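Murein peptide amidase A (Escherichia coli O157:H7, PDB 5HXD) probably hydrolyses, with zinc, the amide bond between gamma-D-glutamate and diaminopimelate in murein tripeptide during peptidoglycan degradation, as an M14-family peptidase. Local coordinates at residues G47-E52 against S155-L160; E52-V57 against P212-D217; C162-R167 against C206-F211. All coordinates share one frame; numbering follows the deposited sequence.

All three contacts lie within the M14 peptidase region and are largely buried, but their chemistry changes with place. Interaction 1 lies nearest the middle of the chain, where a loop and the end of strand 153-157 bring together the predicted zinc ligands, with waters and a metal between the segments. Interaction 3 is a sheet contact: strand 206-210, the parallel neighbour of strand 153-157, pairs with strand 162-164 through backbone hydrogen bonds and carries E210 to the same site. Interaction 2, the farthest from the chain centre, shares E52 with interaction 1; it packs the first turn of helix 53-65 on the loop leading into helix 216-222 and borders the second subunit.

Interaction 1 (G47-E52 against S155-L160); sequences GTHGDE and SFHDPL. With ZN (zinc ion), chain C.
E52 and D158 bring the backbones closest, their CA atoms 5.3 Å apart. E52 closes a type I turn that starts at H49 (E52 N to H49 O, 3.0 Å), whereas D158 follows directly on the end of strand 153-157. Two waters bridge the chains: one accepts from G47 N and lies near E52 O and F156 O, the other accepts from H49 N and lies near E52 OE1 and F156 O.

The side chain of E52 runs extended past D158 in the opposite direction, with E52 CG 3.6 Å from D158 CB. This extension (chi2 -176°) carries E52 OE2 to the zinc ion at 2.4 Å. H49 and H157 form an offset T-shaped pair, the edge of H157 toward the face of H49, with centroids 5.1 Å apart and planes at 88°. H49 ND1 gives a weak bond to E52 OE2 (3.3 Å), while its NE2 is hydrogen-bonded to D96.

H49, E52 and H157 match the HxxE...H zinc signature of M14 carboxypeptidases and are the predicted ligands. In the model, however, E52 alone of the three makes a metal bond, and a further ligand atom comes from outside the two segments. H49 ND1 stands 3.1 Å from the zinc ion, and H157 turns CD2, a carbon, toward it. This is consistent with the predicted catalytic metal site, though neither histidine is bound to the zinc ion as modelled.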
ATOM      1  N   GLY A  47       0.151   8.793   0.009  1.00 37.72           N
ATOM      2  CA  GLY A  47      -0.619   7.870  -0.799  1.00 39.86           C
ATOM      3  C   GLY A  47      -1.468   8.472  -1.903  1.00 40.26           C
ATOM      4  O   GLY A  47      -2.477   7.879  -2.299  1.00 39.25           O
ATOM      5  N   THR A  48      -1.079   9.645  -2.394  1.00 38.37           N
ATOM      6  CA  THR A  48      -1.727  10.212  -3.568  1.00 41.54           C
ATOM      7  C   THR A  48      -1.746   9.174  -4.686  1.00 42.74           C
ATOM      8  O   THR A  48      -2.778   8.970  -5.326  1.00 38.91           O
ATOM      9  CB  THR A  48      -1.025  11.480  -4.084  1.00 39.33           C
ATOM     10  OG1 THR A  48      -1.068  12.500  -3.091  1.00 43.06           O
ATOM     11  CG2 THR A  48      -1.708  11.987  -5.349  1.00 43.60           C
ATOM     12  N   HIS A  49      -0.589   8.541  -4.905  1.00 44.49           N
ATOM     13  CA  HIS A  49      -0.430   7.429  -5.844  1.00 39.31           C
ATOM     14  C   HIS A  49      -0.384   6.112  -5.070  1.00 42.50           C
ATOM     15  O   HIS A  49       0.468   5.947  -4.194  1.00 44.41           O
ATOM     16  CB  HIS A  49       0.849   7.589  -6.658  1.00 39.45           C
ATOM     17  CG  HIS A  49       0.841   8.764  -7.587  1.00 45.05           C
ATOM     18  ND1 HIS A  49       1.981   9.472  -7.896  1.00 42.71           N
ATOM     19  CD2 HIS A  49      -0.166   9.336  -8.293  1.00 43.06           C
ATOM     20  CE1 HIS A  49       1.677  10.436  -8.749  1.00 47.49           C
ATOM     21  NE2 HIS A  49       0.382  10.373  -9.004  1.00 43.39           N
ATOM     22  N   GLY A  50      -1.267   5.172  -5.403  1.00 40.49           N
ATOM     23  CA  GLY A  50      -1.435   3.947  -4.629  1.00 40.12           C
ATOM     24  C   GLY A  50      -0.282   2.953  -4.547  1.00 40.60           C
ATOM     25  O   GLY A  50      -0.266   2.121  -3.649  1.00 41.89           O
ATOM     26  N   ASP A  51       0.685   3.021  -5.462  1.00 44.56           N
ATOM     27  CA  ASP A  51       1.891   2.188  -5.333  1.00 46.12           C
ATOM     28  C   ASP A  51       3.041   2.854  -4.533  1.00 47.73           C
ATOM     29  O   ASP A  51       4.053   2.202  -4.260  1.00 49.16           O
ATOM     30  CB  ASP A  51       2.397   1.767  -6.715  1.00 39.56           C
ATOM     31  CG  ASP A  51       2.675   2.941  -7.616  1.00 41.16           C
ATOM     32  OD1 ASP A  51       2.145   4.020  -7.331  1.00 45.39           O
ATOM     33  OD2 ASP A  51       3.400   2.797  -8.624  1.00 45.61           O
ATOM     34  N   GLU A  52       2.870   4.120  -4.129  1.00 48.45           N
ATOM     35  CA  GLU A  52       3.889   4.830  -3.339  1.00 45.29           C
ATOM     36  C   GLU A  52       3.674   4.631  -1.839  1.00 41.86           C
ATOM     37  O   GLU A  52       3.414   5.558  -1.065  1.00 46.95           O
ATOM     38  CB  GLU A  52       3.927   6.310  -3.733  1.00 42.25           C
ATOM     39  CG  GLU A  52       4.115   6.486  -5.234  1.00 42.91           C
ATOM     40  CD  GLU A  52       4.261   7.928  -5.694  1.00 48.94           C
ATOM     41  OE1 GLU A  52       3.783   8.855  -5.005  1.00 55.56           O
ATOM     42  OE2 GLU A  52       4.830   8.139  -6.780  1.00 53.44           O
ATOM     43  N   SER A 155       3.346  16.811   0.828  1.00 46.32           N
ATOM     44  CA  SER A 155       2.817  15.623   0.166  1.00 42.91           C
ATOM     45  C   SER A 155       3.940  14.668  -0.221  1.00 46.44           C
ATOM     46  O   SER A 155       4.783  14.997  -1.045  1.00 48.67           O
ATOM     47  CB  SER A 155       2.019  16.018  -1.068  1.00 42.14           C
ATOM     48  OG  SER A 155       1.888  14.918  -1.941  1.00 44.70           O
ATOM     49  N   PHE A 156       3.944  13.487   0.389  1.00 48.26           N
ATOM     50  CA  PHE A 156       4.981  12.483   0.155  1.00 50.15           C
ATOM     51  C   PHE A 156       4.727  11.594  -1.062  1.00 44.95           C
ATOM     52  O   PHE A 156       3.606  11.130  -1.248  1.00 39.89           O
ATOM     53  CB  PHE A 156       5.121  11.605   1.389  1.00 48.40           C
ATOM     54  CG  PHE A 156       5.745  12.299   2.530  1.00 43.97           C
ATOM     55  CD1 PHE A 156       7.106  12.244   2.711  1.00 45.67           C
ATOM     56  CD2 PHE A 156       4.979  13.039   3.403  1.00 45.35           C
ATOM     57  CE1 PHE A 156       7.700  12.913   3.746  1.00 46.86           C
ATOM     58  CE2 PHE A 156       5.563  13.704   4.446  1.00 49.11           C
ATOM     59  CZ  PHE A 156       6.929  13.638   4.618  1.00 50.66           C
ATOM     60  N   HIS A 157       5.776  11.365  -1.866  1.00 48.22           N
ATOM     61  CA  HIS A 157       5.727  10.447  -3.014  1.00 51.07           C
ATOM     62  C   HIS A 157       6.925   9.486  -3.113  1.00 48.83           C
ATOM     63  O   HIS A 157       7.791   9.469  -2.243  1.00 49.04           O
ATOM     64  CB  HIS A 157       5.644  11.238  -4.321  1.00 50.49           C
ATOM     65  CG  HIS A 157       4.303  11.841  -4.588  1.00 51.13           C
ATOM     66  ND1 HIS A 157       3.737  12.795  -3.771  1.00 52.52           N
ATOM     67  CD2 HIS A 157       3.423  11.645  -5.597  1.00 54.85           C
ATOM     68  CE1 HIS A 157       2.564  13.153  -4.256  1.00 50.99           C
ATOM     69  NE2 HIS A 157       2.352  12.474  -5.370  1.00 49.99           N
ATOM     70  N   ASP A 158       6.945   8.713  -4.209  1.00 53.24           N
ATOM     71  CA  ASP A 158       8.040   7.819  -4.648  1.00 51.40           C
ATOM     72  C   ASP A 158       8.382   8.059  -6.108  1.00 56.79           C
ATOM     73  O   ASP A 158       7.499   8.415  -6.889  1.00 61.70           O
ATOM     74  CB  ASP A 158       7.652   6.341  -4.546  1.00 54.96           C
ATOM     75  CG  ASP A 158       7.986   5.741  -3.235  1.00 54.30           C
ATOM     76  OD1 ASP A 158       8.622   6.431  -2.413  1.00 54.73           O
ATOM     77  OD2 ASP A 158       7.593   4.572  -3.026  1.00 59.85           O
ATOM     78  N   PRO A 159       9.638   7.792  -6.512  1.00 56.94           N
ATOM     79  CA  PRO A 159      10.805   7.453  -5.702  1.00 56.47           C
ATOM     80  C   PRO A 159      11.974   8.371  -6.051  1.00 53.24           C
ATOM     81  O   PRO A 159      13.101   7.892  -6.180  1.00 52.46           O
ATOM     82  CB  PRO A 159      11.093   6.020  -6.136  1.00 53.02           C
ATOM     83  CG  PRO A 159      10.642   6.010  -7.646  1.00 49.47           C
ATOM     84  CD  PRO A 159       9.847   7.306  -7.883  1.00 45.53           C
ATOM     85  N   LEU A 160      11.700   9.665  -6.207  1.00 49.58           N
ATOM     86  CA  LEU A 160      12.654  10.578  -6.819  1.00 47.81           C
ATOM     87  C   LEU A 160      13.684  11.150  -5.852  1.00 51.11           C
ATOM     88  O   LEU A 160      14.517  11.965  -6.255  1.00 48.14           O
ATOM     89  CB  LEU A 160      11.906  11.711  -7.508  1.00 46.47           C
ATOM     90  CG  LEU A 160      10.972  11.145  -8.572  1.00 49.07           C
ATOM     91  CD1 LEU A 160      10.293  12.272  -9.294  1.00 51.61           C
ATOM     92  CD2 LEU A 160      11.728  10.238  -9.552  1.00 39.05           C
TER
HETATM   93 ZN    ZN C 301       4.926  10.422  -7.650  0.76 72.80          ZN
HETATM   94  O   HOH W   1       2.693   8.138  -1.042  1.00 30.87           O
HETATM   95  O   HOH W   2       2.042   9.081  -3.283  1.00 30.01           O

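Interaction 2 (E52-V57 against P212-D217); sequences ENSSVV and PPISSD. With ZN (zinc ion), chain C.
S54 and S216 mark the closest passage of the two backbones, with CA atoms 4.5 Å apart, and these two serines bury the most surface in the contact, about 65 Å² each. S216 OG lies 4.0 Å from S54 CA, so the hydroxyl of one residue rests on the backbone of the other. I214 adds to this tightly packed part from beside it: S54 CB abuts the carbonyl oxygen I214 O, and S54 OG lies 3.9 Å from the methyl I214 CG2. A chi1 of 64° sets that hydroxyl between the backbone N and carbonyl carbon of its own residue, turned toward I214 CG2; it also makes a weak hydrogen bond with D158, and F211 packs on S54. The two segments share no hydrogen bond; they meet by van der Waals packing.

In the fold, the first turn of helix 53-65 lies against a loop that runs into the N-cap S215 and the weakly bonded start of helix 216-222. The first helix opens with N53 O accepting from V57 N at 3.1 Å; at the second, S215 OG takes the backbone N-H of E218. E52, just before helix 53-65, points off to the zinc ion and takes no part in the packing.

V57 forms a lighter flank, presenting its branched CB to S216 CB at 4.1 Å. The loose side belongs to P212, P213 and D217, which barely touch the facing segment or do not touch it at all; P213 is exposed and D217 partly so. Here the second subunit comes up, and D217 OD2 is hydrogen-bonded to S117 OG of that subunit. On the facing segment, N53 packs on N53 of the second subunit.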
ATOM      1  N   GLU A  52       2.870   4.120  -4.129  1.00 48.45           N
ATOM      2  CA  GLU A  52       3.889   4.830  -3.339  1.00 45.29           C
ATOM      3  C   GLU A  52       3.674   4.631  -1.839  1.00 41.86           C
ATOM      4  O   GLU A  52       3.414   5.558  -1.065  1.00 46.95           O
ATOM      5  CB  GLU A  52       3.927   6.310  -3.733  1.00 42.25           C
ATOM      6  CG  GLU A  52       4.115   6.486  -5.234  1.00 42.91           C
ATOM      7  CD  GLU A  52       4.261   7.928  -5.694  1.00 48.94           C
ATOM      8  OE1 GLU A  52       3.783   8.855  -5.005  1.00 55.56           O
ATOM      9  OE2 GLU A  52       4.830   8.139  -6.780  1.00 53.44           O
ATOM     10  N   ASN A  53       3.896   3.382  -1.478  1.00 45.39           N
ATOM     11  CA  ASN A  53       3.630   2.745  -0.201  1.00 45.81           C
ATOM     12  C   ASN A  53       4.551   3.042   0.989  1.00 47.79           C
ATOM     13  O   ASN A  53       4.120   3.054   2.148  1.00 48.32           O
ATOM     14  CB  ASN A  53       3.657   1.247  -0.534  1.00 56.32           C
ATOM     15  CG  ASN A  53       2.369   0.785  -1.131  1.00 53.59           C
ATOM     16  OD1 ASN A  53       2.197  -0.393  -1.338  1.00 63.12           O
ATOM     17  ND2 ASN A  53       1.364   1.677  -1.155  1.00 53.08           N
ATOM     18  N   SER A  54       5.847   3.147   0.701  1.00 51.78           N
ATOM     19  CA  SER A  54       6.854   3.320   1.753  1.00 48.93           C
ATOM     20  C   SER A  54       6.691   4.598   2.582  1.00 46.05           C
ATOM     21  O   SER A  54       7.224   4.695   3.689  1.00 50.23           O
ATOM     22  CB  SER A  54       8.277   3.294   1.163  1.00 48.90           C
ATOM     23  OG  SER A  54       8.507   4.382   0.275  1.00 51.27           O
ATOM     24  N   SER A  55       5.969   5.584   2.072  1.00 45.46           N
ATOM     25  CA  SER A  55       5.732   6.784   2.883  1.00 50.76           C
ATOM     26  C   SER A  55       4.422   6.666   3.669  1.00 49.32           C
ATOM     27  O   SER A  55       4.300   7.219   4.752  1.00 49.31           O
ATOM     28  CB  SER A  55       5.753   8.056   2.019  1.00 43.08           C
ATOM     29  OG  SER A  55       5.299   7.825   0.694  1.00 48.81           O
ATOM     30  N   VAL A  56       3.459   5.911   3.152  1.00 47.16           N
ATOM     31  CA  VAL A  56       2.190   5.739   3.856  1.00 45.04           C
ATOM     32  C   VAL A  56       2.349   4.836   5.065  1.00 48.68           C
ATOM     33  O   VAL A  56       1.610   4.950   6.041  1.00 53.04           O
ATOM     34  CB  VAL A  56       1.107   5.160   2.953  1.00 41.14           C
ATOM     35  CG1 VAL A  56      -0.200   4.999   3.730  1.00 36.41           C
ATOM     36  CG2 VAL A  56       0.924   6.046   1.727  1.00 39.13           C
ATOM     37  N   VAL A  57       3.325   3.941   5.021  1.00 47.51           N
ATOM     38  CA  VAL A  57       3.595   3.126   6.196  1.00 48.99           C
ATOM     39  C   VAL A  57       4.449   3.925   7.172  1.00 49.91           C
ATOM     40  O   VAL A  57       4.261   3.837   8.377  1.00 51.29           O
ATOM     41  CB  VAL A  57       4.286   1.812   5.835  1.00 47.80           C
ATOM     42  CG1 VAL A  57       4.639   1.042   7.088  1.00 49.23           C
ATOM     43  CG2 VAL A  57       3.382   0.984   4.936  1.00 44.64           C
ATOM     44  N   PRO A 212      13.263   8.095  -1.499  1.00 56.40           N
ATOM     45  CA  PRO A 212      14.019   7.351  -2.507  1.00 52.37           C
ATOM     46  C   PRO A 212      13.382   5.983  -2.659  1.00 54.60           C
ATOM     47  O   PRO A 212      12.419   5.700  -1.937  1.00 52.58           O
ATOM     48  CB  PRO A 212      15.410   7.263  -1.896  1.00 55.82           C
ATOM     49  CG  PRO A 212      15.129   7.175  -0.407  1.00 55.89           C
ATOM     50  CD  PRO A 212      13.883   8.015  -0.163  1.00 54.73           C
ATOM     51  N   PRO A 213      13.877   5.154  -3.592  1.00 57.23           N
ATOM     52  CA  PRO A 213      13.418   3.761  -3.544  1.00 50.68           C
ATOM     53  C   PRO A 213      13.853   3.150  -2.225  1.00 51.89           C
ATOM     54  O   PRO A 213      15.033   3.201  -1.886  1.00 58.69           O
ATOM     55  CB  PRO A 213      14.121   3.112  -4.727  1.00 45.92           C
ATOM     56  CG  PRO A 213      14.405   4.253  -5.661  1.00 48.94           C
ATOM     57  CD  PRO A 213      14.721   5.418  -4.769  1.00 53.75           C
ATOM     58  N   ILE A 214      12.903   2.628  -1.466  1.00 52.84           N
ATOM     59  CA  ILE A 214      13.187   2.116  -0.137  1.00 51.75           C
ATOM     60  C   ILE A 214      12.005   1.292   0.383  1.00 51.73           C
ATOM     61  O   ILE A 214      10.844   1.648   0.181  1.00 51.80           O
ATOM     62  CB  ILE A 214      13.500   3.259   0.845  1.00 48.77           C
ATOM     63  CG1 ILE A 214      13.963   2.682   2.192  1.00 57.93           C
ATOM     64  CG2 ILE A 214      12.288   4.208   0.980  1.00 46.51           C
ATOM     65  CD1 ILE A 214      14.247   3.711   3.267  1.00 63.97           C
ATOM     66  N   SER A 215      12.303   0.182   1.046  1.00 50.34           N
ATOM     67  CA  SER A 215      11.265  -0.696   1.558  1.00 52.27           C
ATOM     68  C   SER A 215      10.553  -0.080   2.755  1.00 47.73           C
ATOM     69  O   SER A 215      11.141   0.714   3.460  1.00 53.68           O
ATOM     70  CB  SER A 215      11.872  -2.040   1.944  1.00 50.21           C
ATOM     71  OG  SER A 215      12.802  -1.883   2.995  1.00 49.84           O
ATOM     72  N   SER A 216       9.297  -0.465   2.989  1.00 46.48           N
ATOM     73  CA  SER A 216       8.557  -0.067   4.189  1.00 48.44           C
ATOM     74  C   SER A 216       9.215  -0.565   5.485  1.00 56.42           C
ATOM     75  O   SER A 216       8.871  -0.113   6.579  1.00 58.32           O
ATOM     76  CB  SER A 216       7.113  -0.583   4.139  1.00 41.34           C
ATOM     77  OG  SER A 216       6.581  -0.523   2.827  1.00 54.46           O
ATOM     78  N   ASP A 217      10.151  -1.502   5.367  1.00 59.33           N
ATOM     79  CA  ASP A 217      10.784  -2.096   6.537  1.00 57.99           C
ATOM     80  C   ASP A 217      11.975  -1.267   7.016  1.00 66.01           C
ATOM     81  O   ASP A 217      12.193  -1.113   8.224  1.00 67.19           O
ATOM     82  CB  ASP A 217      11.218  -3.527   6.231  1.00 58.88           C
ATOM     83  CG  ASP A 217      11.908  -4.187   7.406  1.00 68.88           C
ATOM     84  OD1 ASP A 217      11.210  -4.645   8.346  1.00 66.32           O
ATOM     85  OD2 ASP A 217      13.157  -4.244   7.387  1.00 71.37           O
TER
HETATM   86 ZN    ZN C 301       4.926  10.422  -7.650  0.76 72.80          ZN

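Interaction 3 (C162-R167 against C206-F211)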
ATOM      1  N   CYS A 162      14.119  13.278  -3.146  1.00 50.64           N
ATOM      2  CA  CYS A 162      14.402  14.696  -2.989  1.00 55.12           C
ATOM      3  C   CYS A 162      13.226  15.462  -2.389  1.00 57.16           C
ATOM      4  O   CYS A 162      12.097  14.965  -2.367  1.00 56.58           O
ATOM      5  CB  CYS A 162      14.764  15.306  -4.338  1.00 54.31           C
ATOM      6  SG  CYS A 162      13.394  15.230  -5.494  1.00 53.49           S
ATOM      7  N   ILE A 163      13.511  16.678  -1.917  1.00 53.24           N
ATOM      8  CA  ILE A 163      12.514  17.592  -1.375  1.00 52.88           C
ATOM      9  C   ILE A 163      12.243  18.720  -2.366  1.00 57.80           C
ATOM     10  O   ILE A 163      13.130  19.537  -2.625  1.00 59.84           O
ATOM     11  CB  ILE A 163      12.971  18.209  -0.043  1.00 50.52           C
ATOM     12  CG1 ILE A 163      13.349  17.122   0.962  1.00 47.33           C
ATOM     13  CG2 ILE A 163      11.883  19.122   0.528  1.00 48.36           C
ATOM     14  CD1 ILE A 163      12.214  16.232   1.337  1.00 50.76           C
ATOM     15  N   GLU A 164      11.033  18.777  -2.921  1.00 52.51           N
ATOM     16  CA  GLU A 164      10.710  19.804  -3.909  1.00 55.34           C
ATOM     17  C   GLU A 164       9.985  20.985  -3.293  1.00 59.91           C
ATOM     18  O   GLU A 164       8.764  20.960  -3.174  1.00 61.58           O
ATOM     19  CB  GLU A 164       9.848  19.234  -5.015  1.00 57.12           C
ATOM     20  CG  GLU A 164      10.457  18.068  -5.721  1.00 64.08           C
ATOM     21  CD  GLU A 164       9.473  17.388  -6.620  1.00 62.89           C
ATOM     22  OE1 GLU A 164       8.879  18.082  -7.480  1.00 67.02           O
ATOM     23  OE2 GLU A 164       9.293  16.165  -6.462  1.00 65.28           O
ATOM     24  N   ASP A 165      10.729  22.016  -2.907  1.00 60.69           N
ATOM     25  CA  ASP A 165      10.124  23.209  -2.336  1.00 58.46           C
ATOM     26  C   ASP A 165      10.234  24.370  -3.304  1.00 60.81           C
ATOM     27  O   ASP A 165      11.305  24.967  -3.438  1.00 62.45           O
ATOM     28  CB  ASP A 165      10.781  23.573  -1.006  1.00 58.02           C
ATOM     29  CG  ASP A 165       9.987  24.605  -0.234  1.00 58.95           C
ATOM     30  OD1 ASP A 165       9.172  25.310  -0.859  1.00 59.43           O
ATOM     31  OD2 ASP A 165      10.165  24.713   1.000  1.00 59.87           O
ATOM     32  N   PRO A 166       9.111  24.706  -3.960  1.00 63.78           N
ATOM     33  CA  PRO A 166       8.984  25.805  -4.938  1.00 60.86           C
ATOM     34  C   PRO A 166       9.271  27.176  -4.332  1.00 58.22           C
ATOM     35  O   PRO A 166       9.503  28.137  -5.069  1.00 61.40           O
ATOM     36  CB  PRO A 166       7.520  25.713  -5.396  1.00 56.30           C
ATOM     37  CG  PRO A 166       6.812  24.988  -4.282  1.00 56.12           C
ATOM     38  CD  PRO A 166       7.822  24.039  -3.689  1.00 51.53           C
ATOM     39  N   ARG A 167       9.261  27.263  -3.007  1.00 55.96           N
ATOM     40  CA  ARG A 167       9.551  28.523  -2.331  1.00 61.76           C
ATOM     41  C   ARG A 167      10.987  28.603  -1.825  1.00 61.07           C
ATOM     42  O   ARG A 167      11.498  29.704  -1.591  1.00 66.32           O
ATOM     43  CB  ARG A 167       8.582  28.736  -1.162  1.00 57.61           C
ATOM     44  CG  ARG A 167       7.584  29.854  -1.414  1.00 59.40           C
ATOM     45  CD  ARG A 167       6.130  29.403  -1.284  1.00 53.58           C
ATOM     46  NE  ARG A 167       5.532  29.864  -0.034  1.00 56.16           N
ATOM     47  CZ  ARG A 167       4.255  30.201   0.109  1.00 50.90           C
ATOM     48  NH1 ARG A 167       3.432  30.137  -0.924  1.00 43.55           N
ATOM     49  NH2 ARG A 167       3.804  30.602   1.290  1.00 55.29           N
ATOM     50  N   CYS A 206       2.694  24.303  -1.000  1.00 51.48           N
ATOM     51  CA  CYS A 206       2.827  22.847  -1.123  1.00 44.93           C
ATOM     52  C   CYS A 206       4.292  22.444  -1.364  1.00 54.85           C
ATOM     53  O   CYS A 206       5.019  23.066  -2.160  1.00 51.34           O
ATOM     54  CB  CYS A 206       1.944  22.296  -2.256  1.00 43.17           C
ATOM     55  SG  CYS A 206       2.069  20.465  -2.551  1.00 44.28           S
ATOM     56  N   ILE A 207       4.711  21.402  -0.653  1.00 49.49           N
ATOM     57  CA  ILE A 207       6.038  20.842  -0.771  1.00 47.89           C
ATOM     58  C   ILE A 207       5.868  19.372  -1.071  1.00 49.83           C
ATOM     59  O   ILE A 207       5.202  18.669  -0.309  1.00 51.42           O
ATOM     60  CB  ILE A 207       6.854  20.989   0.534  1.00 49.55           C
ATOM     61  CG1 ILE A 207       7.341  22.415   0.741  1.00 52.41           C
ATOM     62  CG2 ILE A 207       8.058  20.066   0.527  1.00 49.16           C
ATOM     63  CD1 ILE A 207       8.174  22.567   2.012  1.00 49.95           C
ATOM     64  N   THR A 208       6.446  18.883  -2.160  1.00 48.92           N
ATOM     65  CA  THR A 208       6.442  17.437  -2.338  1.00 51.53           C
ATOM     66  C   THR A 208       7.778  16.871  -1.849  1.00 53.49           C
ATOM     67  O   THR A 208       8.858  17.293  -2.276  1.00 49.77           O
ATOM     68  CB  THR A 208       6.159  17.015  -3.799  1.00 52.96           C
ATOM     69  OG1 THR A 208       7.091  17.647  -4.679  1.00 58.72           O
ATOM     70  CG2 THR A 208       4.752  17.417  -4.197  1.00 52.52           C
ATOM     71  N   ALA A 209       7.679  15.947  -0.901  1.00 47.81           N
ATOM     72  CA  ALA A 209       8.826  15.233  -0.386  1.00 50.41           C
ATOM     73  C   ALA A 209       8.896  13.857  -1.032  1.00 52.69           C
ATOM     74  O   ALA A 209       8.122  12.966  -0.659  1.00 55.77           O
ATOM     75  CB  ALA A 209       8.736  15.104   1.133  1.00 46.08           C
ATOM     76  N   GLU A 210       9.810  13.667  -1.986  1.00 52.30           N
ATOM     77  CA  GLU A 210       9.950  12.365  -2.663  1.00 54.13           C
ATOM     78  C   GLU A 210      10.941  11.443  -1.958  1.00 51.91           C
ATOM     79  O   GLU A 210      12.144  11.703  -1.939  1.00 50.39           O
ATOM     80  CB  GLU A 210      10.386  12.554  -4.111  1.00 50.84           C
ATOM     81  CG  GLU A 210       9.414  13.323  -4.950  1.00 50.35           C
ATOM     82  CD  GLU A 210       8.621  12.424  -5.839  1.00 53.93           C
ATOM     83  OE1 GLU A 210       8.611  11.207  -5.568  1.00 56.75           O
ATOM     84  OE2 GLU A 210       8.026  12.928  -6.817  1.00 55.45           O
ATOM     85  N   PHE A 211      10.425  10.366  -1.376  1.00 51.33           N
ATOM     86  CA  PHE A 211      11.270   9.321  -0.822  1.00 49.97           C
ATOM     87  C   PHE A 211      12.187   8.772  -1.902  1.00 54.81           C
ATOM     88  O   PHE A 211      11.936   8.950  -3.091  1.00 56.24           O
ATOM     89  CB  PHE A 211      10.425   8.189  -0.262  1.00 52.00           C
ATOM     90  CG  PHE A 211      10.206   8.260   1.209  1.00 50.83           C
ATOM     91  CD1 PHE A 211      10.392   9.441   1.899  1.00 51.85           C
ATOM     92  CD2 PHE A 211       9.811   7.128   1.908  1.00 51.48           C
ATOM     93  CE1 PHE A 211      10.174   9.500   3.274  1.00 51.20           C
ATOM     94  CE2 PHE A 211       9.601   7.171   3.279  1.00 50.99           C
ATOM     95  CZ  PHE A 211       9.781   8.361   3.963  1.00 54.47           C
TER
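E164 N reaches T208 O at 2.7 Å with an N-H...O angle of 165°, the donor approaching nearly along the C=O axis. The return bond, T208 N to E164 O, is longer at 3.3 Å, and its donor is tilted from the carbonyl plane. Two residues along the ladder, C162 and E210 repeat the exchange: E210 N bonds to C162 O at 2.7 Å, and C162 N to E210 O. Between these two hydrogen-bonded pairs sits the non-hydrogen-bonded pair I163 and A209, which defines an antiparallel register over three residues.

Strand 206-210 here makes its second sheet contact, having strand 153-157 as its parallel neighbour on the other edge. In the mixed sheet of this alpha/beta zinc-peptidase fold, strand 162-164 reverses the direction, and the edge strand 183-184 runs parallel to it.

The two faces differ. On one, I163 CD1 rests on A209 CB at 3.7 Å and I163 CG2 meets I207 CG2, an apolar patch; F156 also packs on A209. The other carries C162, E164, T208 and E210. There the E164 and E210 carboxylates are nearly coplanar (7°); E164 OE2 and E210 OE2 come within 3.5 Å as two acceptors, without a hydrogen bond. E164 OE1 accepts a weak bond from the backbone of V187. E210 bends at chi2 (-103°), and its side chain ends about 4 Å from the zinc ion and beside H157, consistent with its predicted role as proton donor and acceptor.

Past the last bridge, still on strand 206-210, I207 crosses D165, its CD1 meeting the carboxylate 3.5 Å from D165 CG. D165 OD1 accepts from R167 N at 2.9 Å, an Asx turn, and also from H205, while D165 OD2 is hydrogen-bonded to S169.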